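Local coordinates for GH26C (Muricauda sp. MAR_2010_75, PDB 6Q78), which probably hydrolyses internal beta-1,4-mannosidic linkages in mannans, as a beta-mannanase of glycoside hydrolase family 26, at residues Val310-Ser321 against Glu358-Ile367. Sequence-based numbering, arbitrary orientation.
Sequences VERANQKLKIVS and EALTHNDVKI
The amide of Asn314 meets the imidazole of His362 at the ring's edge, OD1 lying in the ring plane 3.5 Å from CD2, with the two planes 64° apart. At the other end of the amide, ND2 spends both hydrogens on backbone carbonyls, 3.0 Å to Ala359 O and 3.0 Å to His362 O. Both N-H groups point almost straight at their acceptors, which lie close to the amide plane, although ND2 itself stands above each carbonyl plane. With CG anti to the backbone N (chi1 180°), the amide reaches the chain around Ala359 and His362, near the end of helix 351-361, and a water bridging OD1 to Asn363 ND2 further fixes its rotation. A leucine here would probably leave the carbonyls of Ala359 and His362 without their shared donor and free the turn to shift. In this TIM barrel of family 26, helices 306-327 and 351-361 are neighbours on the outside of the parallel barrel, and the loop after the second leads into strand 369-372. Leu317 packs between the two segments, CD2 against Leu360 CD2 and Val365 CG1, CD1 against Ile367 CG2; Leu360 and Ile367 continue onto Phe81. Bent at chi2 (67°), Lys318 brings NZ 2.9 Å from Asn363 O, in the carbonyl plane, with a weaker bond to Asp364 O. One turn on, Ser321 OG accepts from Lys366 N at 2.9 Å, while the Lys366 ammonium pairs with Glu325.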
loop_
_atom_site.group_PDB
_atom_site.type_symbol
_atom_site.label_atom_id
_atom_site.label_comp_id
_atom_site.label_asym_id
_atom_site.label_seq_id
_atom_site.Cartn_x
_atom_site.Cartn_y
_atom_site.Cartn_z
ATOM N N VAL A 310 -18.952 -10.544 -0.255
ATOM C CA VAL A 310 -19.063 -9.101 -0.072
ATOM C C VAL A 310 -19.298 -8.753 1.391
ATOM O O VAL A 310 -18.711 -7.787 1.909
ATOM C CB VAL A 310 -20.174 -8.533 -0.975
ATOM C CG1 VAL A 310 -20.337 -7.028 -0.740
ATOM C CG2 VAL A 310 -19.845 -8.823 -2.444
ATOM N N GLU A 311 -20.185 -9.505 2.064
ATOM C CA GLU A 311 -20.465 -9.256 3.478
ATOM C C GLU A 311 -19.218 -9.487 4.335
ATOM O O GLU A 311 -18.882 -8.662 5.193
ATOM C CB GLU A 311 -21.616 -10.143 3.960
ATOM C CG GLU A 311 -22.915 -9.921 3.204
ATOM C CD GLU A 311 -24.000 -10.901 3.627
ATOM O OE1 GLU A 311 -24.674 -11.463 2.738
ATOM O OE2 GLU A 311 -24.172 -11.111 4.846
ATOM N N ARG A 312 -18.525 -10.613 4.127
ATOM C CA ARG A 312 -17.261 -10.829 4.835
ATOM C C ARG A 312 -16.306 -9.658 4.626
ATOM O O ARG A 312 -15.687 -9.175 5.577
ATOM C CB ARG A 312 -16.598 -12.136 4.378
ATOM C CG ARG A 312 -17.411 -13.356 4.711
ATOM C CD ARG A 312 -16.600 -14.649 4.559
ATOM N NE ARG A 312 -15.972 -14.819 3.240
ATOM C CZ ARG A 312 -16.505 -15.489 2.214
ATOM N NH1 ARG A 312 -17.707 -16.021 2.300
ATOM N NH2 ARG A 312 -15.820 -15.600 1.082
ATOM N N ALA A 313 -16.148 -9.210 3.377
ATOM C CA ALA A 313 -15.212 -8.117 3.113
ATOM C C ALA A 313 -15.611 -6.852 3.863
ATOM O O ALA A 313 -14.761 -6.156 4.427
ATOM C CB ALA A 313 -15.122 -7.838 1.609
ATOM N N ASN A 314 -16.905 -6.538 3.886
ATOM C CA ASN A 314 -17.349 -5.357 4.616
ATOM C C ASN A 314 -17.135 -5.505 6.121
ATOM O O ASN A 314 -16.717 -4.543 6.794
ATOM C CB ASN A 314 -18.822 -5.108 4.310
ATOM C CG ASN A 314 -19.380 -3.901 5.033
ATOM O OD1 ASN A 314 -20.233 -4.044 5.915
ATOM N ND2 ASN A 314 -18.906 -2.704 4.662
ATOM N N GLN A 315 -17.438 -6.675 6.670
ATOM C CA GLN A 315 -17.256 -6.897 8.105
ATOM C C GLN A 315 -15.792 -6.758 8.503
ATOM O O GLN A 315 -15.473 -6.202 9.566
ATOM C CB GLN A 315 -17.786 -8.283 8.498
ATOM C CG GLN A 315 -19.310 -8.339 8.447
ATOM C CD GLN A 315 -19.870 -9.736 8.511
ATOM O OE1 GLN A 315 -19.134 -10.713 8.481
ATOM N NE2 GLN A 315 -21.190 -9.833 8.598
ATOM N N LYS A 316 -14.880 -7.299 7.689
ATOM C CA LYS A 316 -13.481 -7.196 8.050
ATOM C C LYS A 316 -13.002 -5.754 7.918
ATOM O O LYS A 316 -12.283 -5.250 8.794
ATOM C CB LYS A 316 -12.677 -8.163 7.187
ATOM C CG LYS A 316 -12.993 -9.643 7.468
ATOM C CD LYS A 316 -12.397 -10.507 6.351
ATOM C CE LYS A 316 -12.834 -11.970 6.489
ATOM N NZ LYS A 316 -12.180 -12.737 5.354
ATOM N N LEU A 317 -13.422 -5.050 6.856
ATOM C CA LEU A 317 -13.008 -3.654 6.714
ATOM C C LEU A 317 -13.582 -2.787 7.827
ATOM O O LEU A 317 -12.946 -1.786 8.213
ATOM C CB LEU A 317 -13.359 -3.120 5.317
ATOM C CG LEU A 317 -12.618 -1.850 4.858
ATOM C CD1 LEU A 317 -11.110 -2.028 4.935
ATOM C CD2 LEU A 317 -13.034 -1.483 3.438
ATOM N N LYS A 318 -14.788 -3.138 8.340
ATOM C CA LYS A 318 -15.379 -2.369 9.429
ATOM C C LYS A 318 -14.561 -2.514 10.698
ATOM O O LYS A 318 -14.440 -1.558 11.488
ATOM C CB LYS A 318 -16.835 -2.789 9.653
ATOM C CG LYS A 318 -17.532 -2.008 10.777
ATOM C CD LYS A 318 -17.709 -0.531 10.394
ATOM C CE LYS A 318 -18.603 0.183 11.440
ATOM N NZ LYS A 318 -18.600 1.664 11.243
ATOM N N ILE A 319 -13.998 -3.709 10.923
ATOM C CA ILE A 319 -13.093 -3.894 12.054
ATOM C C ILE A 319 -11.913 -2.936 11.937
ATOM O O ILE A 319 -11.522 -2.288 12.912
ATOM C CB ILE A 319 -12.593 -5.346 12.098
ATOM C CG1 ILE A 319 -13.714 -6.300 12.557
ATOM C CG2 ILE A 319 -11.382 -5.457 12.980
ATOM C CD1 ILE A 319 -13.326 -7.771 12.338
ATOM N N VAL A 320 -11.252 -2.934 10.774
ATOM C CA VAL A 320 -10.139 -2.014 10.553
ATOM C C VAL A 320 -10.594 -0.579 10.760
ATOM O O VAL A 320 -9.908 0.222 11.410
ATOM C CB VAL A 320 -9.541 -2.224 9.150
ATOM C CG1 VAL A 320 -8.337 -1.270 8.865
ATOM C CG2 VAL A 320 -9.124 -3.709 8.967
ATOM N N SER A 321 -11.724 -0.219 10.147
ATOM C CA SER A 321 -12.214 1.157 10.237
ATOM C C SER A 321 -12.536 1.542 11.686
ATOM O O SER A 321 -12.222 2.660 12.124
ATOM C CB SER A 321 -13.436 1.305 9.329
ATOM O OG SER A 321 -14.086 2.554 9.488
ATOM N N GLU A 358 -19.949 -1.531 -2.307
ATOM C CA GLU A 358 -20.724 -1.834 -1.108
ATOM C C GLU A 358 -19.823 -2.223 0.055
ATOM O O GLU A 358 -20.031 -1.777 1.187
ATOM C CB GLU A 358 -21.736 -2.938 -1.423
ATOM C CG GLU A 358 -22.821 -2.440 -2.328
ATOM C CD GLU A 358 -23.668 -1.417 -1.621
ATOM O OE1 GLU A 358 -23.908 -1.615 -0.413
ATOM O OE2 GLU A 358 -24.066 -0.418 -2.251
ATOM N N ALA A 359 -18.813 -3.055 -0.194
ATOM C CA ALA A 359 -17.916 -3.410 0.898
ATOM C C ALA A 359 -17.173 -2.196 1.433
ATOM O O ALA A 359 -16.827 -2.153 2.620
ATOM C CB ALA A 359 -16.929 -4.485 0.428
ATOM N N LEU A 360 -16.836 -1.228 0.560
ATOM C CA LEU A 360 -16.081 -0.045 0.971
ATOM C C LEU A 360 -16.920 0.993 1.699
ATOM O O LEU A 360 -16.347 1.906 2.304
ATOM C CB LEU A 360 -15.462 0.636 -0.257
ATOM C CG LEU A 360 -14.406 -0.152 -1.028
ATOM C CD1 LEU A 360 -13.965 0.544 -2.320
ATOM C CD2 LEU A 360 -13.205 -0.337 -0.130
ATOM N N THR A 361 -18.248 0.887 1.668
ATOM C CA THR A 361 -19.063 1.972 2.195
ATOM C C THR A 361 -20.137 1.527 3.187
ATOM O O THR A 361 -20.551 2.328 4.023
ATOM C CB THR A 361 -19.730 2.779 1.060
ATOM O OG1 THR A 361 -20.587 1.925 0.280
ATOM C CG2 THR A 361 -18.697 3.417 0.161
ATOM N N HIS A 362 -20.652 0.304 3.082
ATOM C CA HIS A 362 -21.796 -0.075 3.911
ATOM C C HIS A 362 -21.422 0.008 5.379
ATOM O O HIS A 362 -20.273 -0.230 5.761
ATOM C CB HIS A 362 -22.205 -1.515 3.591
ATOM C CG HIS A 362 -23.391 -2.006 4.364
ATOM N ND1 HIS A 362 -24.679 -1.624 4.062
ATOM C CD2 HIS A 362 -23.484 -2.866 5.407
ATOM C CE1 HIS A 362 -25.516 -2.213 4.899
ATOM N NE2 HIS A 362 -24.815 -2.971 5.726
ATOM N N ASN A 363 -22.410 0.330 6.218
ATOM C CA ASN A 363 -22.210 0.339 7.663
ATOM C C ASN A 363 -21.160 1.364 8.084
ATOM O O ASN A 363 -20.400 1.145 9.033
ATOM C CB ASN A 363 -21.884 -1.062 8.201
ATOM C CG ASN A 363 -22.173 -1.207 9.693
ATOM O OD1 ASN A 363 -23.024 -0.498 10.253
ATOM N ND2 ASN A 363 -21.469 -2.130 10.342
ATOM N N ASP A 364 -21.096 2.488 7.372
ATOM C CA ASP A 364 -20.261 3.623 7.791
ATOM C C ASP A 364 -18.769 3.276 7.913
ATOM O O ASP A 364 -18.077 3.781 8.794
ATOM C CB ASP A 364 -20.800 4.239 9.086
ATOM C CG ASP A 364 -22.210 4.764 8.910
ATOM O OD1 ASP A 364 -22.369 5.729 8.127
ATOM O OD2 ASP A 364 -23.154 4.214 9.525
ATOM N N VAL A 365 -18.266 2.414 7.026
ATOM C CA VAL A 365 -16.817 2.233 6.894
ATOM C C VAL A 365 -16.176 3.569 6.512
ATOM O O VAL A 365 -16.708 4.325 5.687
ATOM C CB VAL A 365 -16.532 1.137 5.844
ATOM C CG1 VAL A 365 -15.048 1.112 5.411
ATOM C CG2 VAL A 365 -16.952 -0.260 6.362
ATOM N N LYS A 366 -15.035 3.879 7.136
ATOM C CA LYS A 366 -14.251 5.082 6.851
ATOM C C LYS A 366 -12.835 4.663 6.480
ATOM O O LYS A 366 -12.078 4.180 7.335
ATOM C CB LYS A 366 -14.226 6.019 8.056
ATOM C CG LYS A 366 -15.579 6.598 8.419
ATOM C CD LYS A 366 -15.469 7.489 9.651
ATOM C CE LYS A 366 -16.837 7.971 10.072
ATOM N NZ LYS A 366 -16.752 8.669 11.387
ATOM N N ILE A 367 -12.449 4.859 5.210
ATOM C CA ILE A 367 -11.106 4.510 4.751
ATOM C C ILE A 367 -10.545 5.684 3.965
ATOM O O ILE A 367 -11.286 6.396 3.288
ATOM C CB ILE A 367 -11.086 3.243 3.863
ATOM C CG1 ILE A 367 -12.119 3.358 2.736
ATOM C CG2 ILE A 367 -11.279 1.953 4.696
ATOM C CD1 ILE A 367 -11.795 2.457 1.531
HETATM O O HOH W 1 -20.390 -4.289 8.695
HETATM O O HOH W 2 -11.641 4.714 10.157
#